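Local coordinates for protein beta-glucoside phosphorylase BglX (Unidentified, PDB 5VQE) that probably cleaves beta-glucosides by phosphorolysis, as a family GH3 enzyme, and binds 2-deoxy-2-fluoro-alpha-D-glucopyranose in its sugar pocket, at residues 109-114 / 385-390; 23-28 / 345-350; 212-215 / 221-224. All blocks are in the same frame, centred on the assembly; numbering follows the deposited sequence.

Contact 1 of 3, residues 109-114 / 385-390; sequences YVASPM and LEIADE
Ser112 OG, just past the Val110 and Ala111 pair that packs on Ile387, is gripped twice. It caps helix 113-119 at Gly115 N and also bonds to Tyr530 O. The backbone beside it is tied to the same loop: Ser112 N bonds to Thr531 OG1, and Val110 O takes the amide of Asn533. These bonds probably help to hold the loop that carries Val110 and Ala111. The contact across the segments is itself apolar. Ile387 is its centre and works with two branches. Its longer arm ends in CD1, which lies 3.5 Å from Val110 CG1, and the two side chains meet at a slant. Its short branch, CG2, comes up to Ala111 CB at 3.9 Å. The chi1 of -68° puts CG2 anti to the backbone N and aims it at Ala111, while CG1 carries CD1 to Val110. Val110 touches with CG1, the methyl trans to its backbone N (chi1 177°). The backbones stay well apart, with Ala111 CA and Ile387 CA 7.4 Å from each other. Side chains bridge the distance, and all three are buried. Val110 also rests on Leu128 and Val131 of helix 122-138, and Ile387 touches Ser124 there and Thr119 of helix 113-119. Ile387 thus packs against the end of helix 113-119 and against helix 122-138. Helix 378-391 leads into strand 393-397 of the mixed sheet. The packing is consistent with the junction between barrel and C-terminal alpha/beta domain found in two-domain GH3 enzymes.

Contact 2 of 3, residues 23-28 / 345-350; sequences QTLVSL and EAVARI
Leu25 of helix 15-27 meets Val347 of helix 340-356 methyl to methyl. Leu25 CD1 lies 3.4 Å from Val347 CG1, which is closer than carbons usually come. The same methyl is 3.8 Å from Val347 CB, and the two side chains slant past one another. Leu25 reaches across because its CG is trans to the backbone N (chi1 -177°), which carries the branch out from the helix. Val347 answers with CG1, the methyl trans to its own backbone N. This is the tight part of the contact. The nearest backbone approach is also here, with Leu25 CA and Ala348 CA 6.8 Å apart.

The packing slackens toward Leu28. Its CD1 is 4.3 Å from Val347 CG1, an ordinary to loose contact. Lys33 of helix 30-36 lies against Leu25, Leu28 and Val347 together, and Tyr2 also touches Leu25. Farther round helix 15-27 is the solvent side, where Gln23, Val26 and Ser27 are exposed. One polar group there turns back on its own segment: Ser27 OG donates to Thr24 O at 2.8 Å, at 124° to the C=O bond and tilted 19° from the carbonyl plane. On helix 340-356, Glu345 points away from the contact and pairs with Arg342.

The contact therefore joins helix 15-27, near the N-terminus, to a late helix of the GH3 N-terminal region through three buried aliphatic side chains. No charge or directional bond links the two segments. Their direct hold on each other probably rests on shape and on the burial of hydrocarbon.

Contact 3 of 3, residues 212-215 / 221-224; sequences NNLS and DTYG
Leu214 and Thr222 bring the two backbones nearest, yet their CA atoms are still 9.6 Å apart. The loop 212-215 turns at Asn213 and leads into Ser215, whose OG caps Glu218 N at the start of helix 216-232. That helix widens into a pi-type turn at 221-224. The side chains of Thr222 and Tyr223 point back at the loop. Asn212 ND2 sits over one face of the Tyr223 ring, 3.4 Å above its plane and shifted toward the rim. Its closest ring atom is Tyr223 CE2, at 3.5 Å. The amide stands steeply on the ring, the planes 72° apart. Its rotation is set by other partners: ND2 bonds to Gly197 O, and OD1 receives Gln245 NE2. OD1 also takes a weak, long bond of 3.4 Å from Leu214 N, a loose Asx turn. Leu214 CD1 approaches the edge of the ring, in its plane, 3.9 Å from Tyr223 CE2. The same methyl is 3.7 Å from Thr222 OG1. That hydroxyl is turned back along the helix by a chi1 of 58° and bonds to Glu218 O. Tyr223 OH bonds to Asp198 O, and the ring lies nearly parallel to that of Trp219. A valine in place of Tyr223 would probably leave Asp198 O without its hydroxyl mate and open a gap beside Asn212 and Leu214. The contact folds helix 216-232 back on the loop that follows strand 210-211. Next to it runs the parallel strand 237-244: Arg244 bonds to the Asn212 backbone, and Gln245, just past the strand, and Asn247 of helix 246-252 bond to Leu214 O.

Contacts 1 and 2 lie on opposite sides of the chain's centre, their own centres 41 Å apart. Their segments alternate along the chain, and the next helix in the chain after 340-356 of contact 2 is 378-391 of contact 1. Contact 3 is local in sequence and falls within the span bridged by each of the others. Its nearest atoms are about 12 Å from contact 1 and about 17 Å from contact 2, so none of the three touch. Contact 3 approaches the sugar site, with the Tyr223 side chain about 13 Å from the bound 2-deoxy-2-fluoro-glucose. None of the contacting residues belongs to that pocket.

Contact 1 of 3, residues 109-114 / 385-390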
ATOM      1  N   TYR A 109       4.150 -11.930   5.830  1.00 16.99           N
ATOM      2  CA  TYR A 109       4.804 -10.719   5.334  1.00 12.02           C
ATOM      3  C   TYR A 109       5.849 -11.134   4.305  1.00 14.01           C
ATOM      4  O   TYR A 109       6.904 -11.666   4.664  1.00 14.47           O
ATOM      5  CB  TYR A 109       5.431  -9.949   6.497  1.00 16.56           C
ATOM      6  CG  TYR A 109       5.973  -8.568   6.152  1.00 13.96           C
ATOM      7  CD1 TYR A 109       5.947  -8.086   4.850  1.00 14.88           C
ATOM      8  CD2 TYR A 109       6.527  -7.756   7.133  1.00 15.75           C
ATOM      9  CE1 TYR A 109       6.438  -6.844   4.539  1.00 14.58           C
ATOM     10  CE2 TYR A 109       7.024  -6.497   6.827  1.00 17.00           C
ATOM     11  CZ  TYR A 109       6.973  -6.052   5.523  1.00 16.39           C
ATOM     12  OH  TYR A 109       7.460  -4.814   5.175  1.00 16.62           O
ATOM     13  N   VAL A 110       5.561 -10.908   3.024  1.00 10.80           N
ATOM     14  CA  VAL A 110       6.454 -11.309   1.942  1.00 12.86           C
ATOM     15  C   VAL A 110       7.522 -10.243   1.738  1.00 14.60           C
ATOM     16  O   VAL A 110       8.703 -10.460   2.033  1.00 14.16           O
ATOM     17  CB  VAL A 110       5.671 -11.552   0.640  1.00 13.42           C
ATOM     18  CG1 VAL A 110       6.619 -11.888  -0.516  1.00 14.92           C
ATOM     19  CG2 VAL A 110       4.642 -12.666   0.836  1.00 16.86           C
ATOM     20  N   ALA A 111       7.115  -9.085   1.226  1.00 12.44           N
ATOM     21  CA  ALA A 111       8.046  -8.008   0.920  1.00 12.72           C
ATOM     22  C   ALA A 111       7.253  -6.751   0.610  1.00 14.66           C
ATOM     23  O   ALA A 111       6.078  -6.812   0.237  1.00 11.31           O
ATOM     24  CB  ALA A 111       8.952  -8.361  -0.263  1.00 14.74           C
ATOM     25  N   SER A 112       7.911  -5.602   0.773  1.00 14.26           N
ATOM     26  CA  SER A 112       7.372  -4.380   0.200  1.00 13.67           C
ATOM     27  C   SER A 112       7.339  -4.521  -1.321  1.00 12.37           C
ATOM     28  O   SER A 112       8.096  -5.308  -1.897  1.00 10.90           O
ATOM     29  CB  SER A 112       8.222  -3.171   0.596  1.00 11.63           C
ATOM     30  OG  SER A 112       9.526  -3.260   0.029  1.00 13.09           O
ATOM     31  N   PRO A 113       6.466  -3.769  -1.998  1.00 10.53           N
ATOM     32  CA  PRO A 113       6.487  -3.801  -3.469  1.00 11.93           C
ATOM     33  C   PRO A 113       7.830  -3.412  -4.061  1.00 12.79           C
ATOM     34  O   PRO A 113       8.242  -3.977  -5.086  1.00 12.72           O
ATOM     35  CB  PRO A 113       5.381  -2.807  -3.847  1.00 11.81           C
ATOM     36  CG  PRO A 113       4.424  -2.882  -2.703  1.00 13.47           C
ATOM     37  CD  PRO A 113       5.282  -3.063  -1.479  1.00 13.63           C
ATOM     38  N   MET A 114       8.537  -2.464  -3.444  1.00 10.62           N
ATOM     39  CA  MET A 114       9.806  -2.047  -4.019  1.00 12.44           C
ATOM     40  C   MET A 114      10.841  -3.155  -3.906  1.00 12.24           C
ATOM     41  O   MET A 114      11.650  -3.342  -4.820  1.00 11.43           O
ATOM     42  CB  MET A 114      10.316  -0.770  -3.352  1.00 10.89           C
ATOM     43  CG  MET A 114      11.579  -0.260  -4.010  1.00 11.80           C
ATOM     44  SD  MET A 114      12.190   1.269  -3.323  1.00 14.30           S
ATOM     45  CE  MET A 114      11.024   2.434  -4.051  1.00 13.09           C
ATOM     46  N   LEU A 385      11.447 -15.900   1.223  1.00 13.23           N
ATOM     47  CA  LEU A 385      12.891 -16.080   1.288  1.00 14.35           C
ATOM     48  C   LEU A 385      13.538 -15.874  -0.077  1.00 17.52           C
ATOM     49  O   LEU A 385      14.594 -15.241  -0.175  1.00 18.03           O
ATOM     50  CB  LEU A 385      13.221 -17.469   1.834  1.00 15.12           C
ATOM     51  CG  LEU A 385      14.524 -17.560   2.628  1.00 25.58           C
ATOM     52  CD1 LEU A 385      14.418 -16.762   3.922  1.00 23.33           C
ATOM     53  CD2 LEU A 385      14.871 -19.010   2.937  1.00 28.99           C
ATOM     54  N   GLU A 386      12.922 -16.403  -1.140  1.00 14.47           N
ATOM     55  CA  GLU A 386      13.454 -16.207  -2.486  1.00 15.22           C
ATOM     56  C   GLU A 386      13.502 -14.728  -2.850  1.00 16.36           C
ATOM     57  O   GLU A 386      14.486 -14.251  -3.430  1.00 15.75           O
ATOM     58  CB  GLU A 386      12.603 -16.971  -3.497  1.00 17.63           C
ATOM     59  CG  GLU A 386      12.601 -18.472  -3.292  1.00 23.27           C
ATOM     60  CD  GLU A 386      11.659 -19.184  -4.242  1.00 25.48           C
ATOM     61  OE1 GLU A 386      10.914 -18.502  -4.984  1.00 28.16           O
ATOM     62  OE2 GLU A 386      11.664 -20.429  -4.240  1.00 26.64           O
ATOM     63  N   ILE A 387      12.437 -13.989  -2.536  1.00 14.91           N
ATOM     64  CA  ILE A 387      12.395 -12.576  -2.888  1.00 15.37           C
ATOM     65  C   ILE A 387      13.461 -11.809  -2.118  1.00 15.56           C
ATOM     66  O   ILE A 387      14.149 -10.951  -2.681  1.00 16.57           O
ATOM     67  CB  ILE A 387      10.973 -12.025  -2.663  1.00 16.17           C
ATOM     68  CG1 ILE A 387      10.023 -12.675  -3.683  1.00 17.87           C
ATOM     69  CG2 ILE A 387      10.929 -10.517  -2.829  1.00 15.87           C
ATOM     70  CD1 ILE A 387       8.562 -12.501  -3.376  1.00 16.73           C
ATOM     71  N   ALA A 388      13.647 -12.122  -0.834  1.00 17.94           N
ATOM     72  CA  ALA A 388      14.728 -11.480  -0.096  1.00 17.88           C
ATOM     73  C   ALA A 388      16.082 -11.808  -0.721  1.00 16.13           C
ATOM     74  O   ALA A 388      16.925 -10.925  -0.907  1.00 13.09           O
ATOM     75  CB  ALA A 388      14.682 -11.899   1.373  1.00 19.17           C
ATOM     76  N   ASP A 389      16.295 -13.072  -1.084  1.00 14.61           N
ATOM     77  CA  ASP A 389      17.542 -13.452  -1.733  1.00 17.06           C
ATOM     78  C   ASP A 389      17.769 -12.640  -3.002  1.00 15.83           C
ATOM     79  O   ASP A 389      18.893 -12.205  -3.278  1.00 18.35           O
ATOM     80  CB  ASP A 389      17.526 -14.950  -2.047  1.00 17.97           C
ATOM     81  CG  ASP A 389      18.808 -15.429  -2.714  1.00 25.79           C
ATOM     82  OD1 ASP A 389      19.818 -14.690  -2.712  1.00 18.57           O
ATOM     83  OD2 ASP A 389      18.796 -16.547  -3.270  1.00 29.30           O
ATOM     84  N   GLU A 390      16.713 -12.402  -3.780  1.00 16.13           N
ATOM     85  CA  GLU A 390      16.869 -11.720  -5.057  1.00 17.20           C
ATOM     86  C   GLU A 390      16.834 -10.204  -4.943  1.00 14.63           C
ATOM     87  O   GLU A 390      17.275  -9.526  -5.875  1.00 16.85           O
ATOM     88  CB  GLU A 390      15.772 -12.152  -6.037  1.00 15.15           C
ATOM     89  CG  GLU A 390      15.737 -13.647  -6.367  1.00 20.41           C
ATOM     90  CD  GLU A 390      16.923 -14.125  -7.214  1.00 31.40           C
ATOM     91  OE1 GLU A 390      17.569 -13.296  -7.903  1.00 28.35           O
ATOM     92  OE2 GLU A 390      17.216 -15.345  -7.188  1.00 36.20           O
TER

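Contact 2 of 3, residues 23-28 / 345-350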
ATOM      1  N   GLN A  23     -32.794  -6.629 -11.427  1.00 19.50           N
ATOM      2  CA  GLN A  23     -33.893  -6.937 -10.518  1.00 19.26           C
ATOM      3  C   GLN A  23     -33.583  -6.474  -9.103  1.00 18.96           C
ATOM      4  O   GLN A  23     -34.458  -5.937  -8.412  1.00 17.30           O
ATOM      5  CB  GLN A  23     -34.189  -8.435 -10.538  1.00 20.07           C
ATOM      6  CG  GLN A  23     -34.852  -8.893 -11.823  1.00 27.45           C
ATOM      7  CD  GLN A  23     -35.171 -10.374 -11.832  1.00 33.65           C
ATOM      8  OE1 GLN A  23     -34.740 -11.125 -10.951  1.00 33.62           O
ATOM      9  NE2 GLN A  23     -35.928 -10.806 -12.835  1.00 35.30           N
ATOM     10  N   THR A  24     -32.343  -6.689  -8.653  1.00 16.41           N
ATOM     11  CA  THR A  24     -31.931  -6.226  -7.332  1.00 15.83           C
ATOM     12  C   THR A  24     -31.989  -4.708  -7.248  1.00 18.26           C
ATOM     13  O   THR A  24     -32.531  -4.146  -6.288  1.00 19.73           O
ATOM     14  CB  THR A  24     -30.516  -6.721  -7.013  1.00 15.33           C
ATOM     15  OG1 THR A  24     -30.472  -8.153  -7.092  1.00 18.16           O
ATOM     16  CG2 THR A  24     -30.085  -6.282  -5.610  1.00 20.77           C
ATOM     17  N   LEU A  25     -31.405  -4.023  -8.237  1.00 15.76           N
ATOM     18  CA  LEU A  25     -31.432  -2.562  -8.246  1.00 16.83           C
ATOM     19  C   LEU A  25     -32.852  -2.036  -8.088  1.00 20.82           C
ATOM     20  O   LEU A  25     -33.118  -1.159  -7.258  1.00 20.29           O
ATOM     21  CB  LEU A  25     -30.817  -2.039  -9.548  1.00 16.18           C
ATOM     22  CG  LEU A  25     -30.705  -0.522  -9.683  1.00 18.49           C
ATOM     23  CD1 LEU A  25     -29.745   0.046  -8.636  1.00 18.67           C
ATOM     24  CD2 LEU A  25     -30.250  -0.142 -11.087  1.00 20.63           C
ATOM     25  N   VAL A  26     -33.777  -2.552  -8.897  1.00 19.56           N
ATOM     26  CA  VAL A  26     -35.151  -2.056  -8.879  1.00 21.68           C
ATOM     27  C   VAL A  26     -35.791  -2.262  -7.515  1.00 23.98           C
ATOM     28  O   VAL A  26     -36.640  -1.467  -7.092  1.00 22.83           O
ATOM     29  CB  VAL A  26     -35.956  -2.743 -10.000  1.00 21.26           C
ATOM     30  CG1 VAL A  26     -37.450  -2.484  -9.847  1.00 28.72           C
ATOM     31  CG2 VAL A  26     -35.458  -2.264 -11.356  1.00 26.62           C
ATOM     32  N   SER A  27     -35.400  -3.316  -6.800  1.00 20.51           N
ATOM     33  CA  SER A  27     -36.017  -3.644  -5.522  1.00 22.17           C
ATOM     34  C   SER A  27     -35.519  -2.780  -4.369  1.00 21.65           C
ATOM     35  O   SER A  27     -36.091  -2.847  -3.275  1.00 18.68           O
ATOM     36  CB  SER A  27     -35.771  -5.122  -5.192  1.00 23.31           C
ATOM     37  OG  SER A  27     -34.468  -5.337  -4.663  1.00 20.31           O
ATOM     38  N   LEU A  28     -34.477  -1.980  -4.570  1.00 19.59           N
ATOM     39  CA  LEU A  28     -33.875  -1.234  -3.475  1.00 18.86           C
ATOM     40  C   LEU A  28     -34.543   0.126  -3.318  1.00 16.06           C
ATOM     41  O   LEU A  28     -34.831   0.808  -4.305  1.00 15.91           O
ATOM     42  CB  LEU A  28     -32.373  -1.052  -3.712  1.00 17.66           C
ATOM     43  CG  LEU A  28     -31.545  -2.342  -3.761  1.00 17.78           C
ATOM     44  CD1 LEU A  28     -30.091  -2.035  -4.109  1.00 19.83           C
ATOM     45  CD2 LEU A  28     -31.616  -3.119  -2.452  1.00 22.97           C
ATOM     46  N   GLU A 345     -26.675   4.280 -11.537  1.00 12.67           N
ATOM     47  CA  GLU A 345     -25.538   3.823 -12.324  1.00 16.82           C
ATOM     48  C   GLU A 345     -24.383   3.407 -11.423  1.00 11.42           C
ATOM     49  O   GLU A 345     -23.695   2.417 -11.691  1.00 12.66           O
ATOM     50  CB  GLU A 345     -25.118   4.931 -13.287  1.00 12.55           C
ATOM     51  CG  GLU A 345     -24.073   4.529 -14.300  1.00 17.84           C
ATOM     52  CD  GLU A 345     -23.660   5.688 -15.178  1.00 22.21           C
ATOM     53  OE1 GLU A 345     -23.447   6.799 -14.639  1.00 20.60           O
ATOM     54  OE2 GLU A 345     -23.562   5.495 -16.407  1.00 26.75           O
ATOM     55  N   ALA A 346     -24.168   4.141 -10.335  1.00 13.75           N
ATOM     56  CA  ALA A 346     -23.152   3.745  -9.368  1.00 14.31           C
ATOM     57  C   ALA A 346     -23.497   2.402  -8.738  1.00 13.42           C
ATOM     58  O   ALA A 346     -22.656   1.499  -8.663  1.00 12.53           O
ATOM     59  CB  ALA A 346     -23.010   4.829  -8.300  1.00 12.82           C
ATOM     60  N   VAL A 347     -24.740   2.250  -8.275  1.00 13.75           N
ATOM     61  CA  VAL A 347     -25.142   1.006  -7.627  1.00 10.75           C
ATOM     62  C   VAL A 347     -25.101  -0.153  -8.607  1.00 12.45           C
ATOM     63  O   VAL A 347     -24.777  -1.283  -8.225  1.00 14.17           O
ATOM     64  CB  VAL A 347     -26.537   1.171  -6.996  1.00 13.11           C
ATOM     65  CG1 VAL A 347     -27.056  -0.159  -6.488  1.00 15.12           C
ATOM     66  CG2 VAL A 347     -26.465   2.169  -5.870  1.00 13.36           C
ATOM     67  N   ALA A 348     -25.419   0.093  -9.878  1.00 10.51           N
ATOM     68  CA  ALA A 348     -25.329  -0.975 -10.867  1.00 12.83           C
ATOM     69  C   ALA A 348     -23.904  -1.504 -10.971  1.00 13.48           C
ATOM     70  O   ALA A 348     -23.691  -2.715 -11.097  1.00 11.29           O
ATOM     71  CB  ALA A 348     -25.814  -0.482 -12.227  1.00 12.73           C
ATOM     72  N   ARG A 349     -22.911  -0.613 -10.921  1.00 10.65           N
ATOM     73  CA  ARG A 349     -21.529  -1.067 -11.017  1.00 10.06           C
ATOM     74  C   ARG A 349     -21.079  -1.766  -9.740  1.00 11.76           C
ATOM     75  O   ARG A 349     -20.225  -2.657  -9.793  1.00 10.85           O
ATOM     76  CB  ARG A 349     -20.606   0.109 -11.343  1.00 13.76           C
ATOM     77  CG  ARG A 349     -20.453   0.365 -12.830  1.00 12.44           C
ATOM     78  CD  ARG A 349     -19.240   1.223 -13.122  1.00 14.13           C
ATOM     79  NE  ARG A 349     -18.935   1.288 -14.553  1.00 14.98           N
ATOM     80  CZ  ARG A 349     -19.324   2.265 -15.373  1.00 16.18           C
ATOM     81  NH1 ARG A 349     -20.053   3.275 -14.929  1.00 14.77           N
ATOM     82  NH2 ARG A 349     -18.984   2.230 -16.650  1.00 13.05           N
ATOM     83  N   ILE A 350     -21.642  -1.384  -8.593  1.00 10.65           N
ATOM     84  CA  ILE A 350     -21.352  -2.075  -7.338  1.00 11.09           C
ATOM     85  C   ILE A 350     -21.944  -3.477  -7.355  1.00 13.59           C
ATOM     86  O   ILE A 350     -21.257  -4.472  -7.101  1.00 11.17           O
ATOM     87  CB  ILE A 350     -21.899  -1.260  -6.152  1.00 10.80           C
ATOM     88  CG1 ILE A 350     -21.206   0.103  -6.085  1.00 11.01           C
ATOM     89  CG2 ILE A 350     -21.728  -2.026  -4.856  1.00 11.25           C
ATOM     90  CD1 ILE A 350     -21.856   1.068  -5.141  1.00 10.87           C
TER

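Contact 3 of 3, residues 212-215 / 221-224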
ATOM      1  N   ASN A 212      -0.109  16.664  -8.183  1.00 15.82           N
ATOM      2  CA  ASN A 212       0.658  16.155  -9.320  1.00 14.10           C
ATOM      3  C   ASN A 212       0.727  17.292 -10.337  1.00 15.10           C
ATOM      4  O   ASN A 212      -0.255  17.593 -11.019  1.00 14.99           O
ATOM      5  CB  ASN A 212      -0.017  14.901  -9.873  1.00 12.04           C
ATOM      6  CG  ASN A 212       0.752  14.253 -11.003  1.00 13.03           C
ATOM      7  OD1 ASN A 212       1.314  14.928 -11.863  1.00 16.18           O
ATOM      8  ND2 ASN A 212       0.769  12.921 -11.012  1.00 14.68           N
ATOM      9  N   ASN A 213       1.880  17.964 -10.414  1.00 15.72           N
ATOM     10  CA  ASN A 213       1.999  19.208 -11.166  1.00 15.64           C
ATOM     11  C   ASN A 213       2.721  19.028 -12.499  1.00 17.53           C
ATOM     12  O   ASN A 213       3.178  20.014 -13.096  1.00 16.41           O
ATOM     13  CB  ASN A 213       2.696  20.272 -10.315  1.00 20.11           C
ATOM     14  CG  ASN A 213       4.154  19.965 -10.063  1.00 30.75           C
ATOM     15  OD1 ASN A 213       4.543  18.810  -9.893  1.00 32.24           O
ATOM     16  ND2 ASN A 213       4.977  21.006 -10.036  1.00 36.05           N
ATOM     17  N   LEU A 214       2.837  17.795 -12.975  1.00 17.00           N
ATOM     18  CA  LEU A 214       3.336  17.571 -14.323  1.00 15.48           C
ATOM     19  C   LEU A 214       2.460  18.320 -15.325  1.00 17.13           C
ATOM     20  O   LEU A 214       1.282  18.590 -15.077  1.00 16.27           O
ATOM     21  CB  LEU A 214       3.352  16.073 -14.642  1.00 15.03           C
ATOM     22  CG  LEU A 214       4.250  15.176 -13.776  1.00 17.03           C
ATOM     23  CD1 LEU A 214       4.107  13.710 -14.199  1.00 15.34           C
ATOM     24  CD2 LEU A 214       5.713  15.604 -13.859  1.00 16.83           C
ATOM     25  N   SER A 215       3.054  18.683 -16.456  1.00 15.52           N
ATOM     26  CA  SER A 215       2.258  19.162 -17.570  1.00 15.11           C
ATOM     27  C   SER A 215       1.287  18.069 -17.995  1.00 17.78           C
ATOM     28  O   SER A 215       1.467  16.888 -17.685  1.00 14.86           O
ATOM     29  CB  SER A 215       3.152  19.557 -18.737  1.00 16.83           C
ATOM     30  OG  SER A 215       3.706  18.410 -19.350  1.00 16.65           O
ATOM     31  N   ASP A 221       2.142  10.950 -20.656  1.00 16.48           N
ATOM     32  CA  ASP A 221       3.218  10.059 -21.086  1.00 15.81           C
ATOM     33  C   ASP A 221       3.729   9.146 -19.979  1.00 18.26           C
ATOM     34  O   ASP A 221       4.445   8.186 -20.281  1.00 15.42           O
ATOM     35  CB  ASP A 221       4.412  10.862 -21.622  1.00 20.85           C
ATOM     36  CG  ASP A 221       4.059  11.741 -22.810  1.00 22.60           C
ATOM     37  OD1 ASP A 221       3.125  11.410 -23.571  1.00 22.90           O
ATOM     38  OD2 ASP A 221       4.740  12.772 -22.986  1.00 30.70           O
ATOM     39  N   THR A 222       3.407   9.424 -18.716  1.00 17.48           N
ATOM     40  CA  THR A 222       3.890   8.610 -17.608  1.00 14.78           C
ATOM     41  C   THR A 222       2.715   7.973 -16.866  1.00 15.93           C
ATOM     42  O   THR A 222       2.402   6.796 -17.093  1.00 12.95           O
ATOM     43  CB  THR A 222       4.767   9.461 -16.682  1.00 14.96           C
ATOM     44  OG1 THR A 222       4.026  10.584 -16.184  1.00 13.98           O
ATOM     45  CG2 THR A 222       5.983   9.982 -17.447  1.00 15.94           C
ATOM     46  N   TYR A 223       2.045   8.726 -15.991  1.00 14.33           N
ATOM     47  CA  TYR A 223       0.904   8.163 -15.266  1.00 14.39           C
ATOM     48  C   TYR A 223      -0.179   7.672 -16.220  1.00 11.32           C
ATOM     49  O   TYR A 223      -0.716   6.569 -16.052  1.00 13.74           O
ATOM     50  CB  TYR A 223       0.336   9.199 -14.290  1.00 12.91           C
ATOM     51  CG  TYR A 223       1.246   9.423 -13.115  1.00 13.15           C
ATOM     52  CD1 TYR A 223       1.152   8.632 -11.976  1.00 16.11           C
ATOM     53  CD2 TYR A 223       2.234  10.398 -13.155  1.00 15.90           C
ATOM     54  CE1 TYR A 223       2.006   8.828 -10.900  1.00 13.20           C
ATOM     55  CE2 TYR A 223       3.087  10.592 -12.082  1.00 13.18           C
ATOM     56  CZ  TYR A 223       2.966   9.803 -10.963  1.00 13.10           C
ATOM     57  OH  TYR A 223       3.818   9.997  -9.899  1.00 14.45           O
ATOM     58  N   GLY A 224      -0.524   8.474 -17.226  1.00 12.22           N
ATOM     59  CA  GLY A 224      -1.560   8.061 -18.158  1.00 12.44           C
ATOM     60  C   GLY A 224      -1.214   6.770 -18.877  1.00 12.61           C
ATOM     61  O   GLY A 224      -2.074   5.909 -19.076  1.00 15.17           O
TER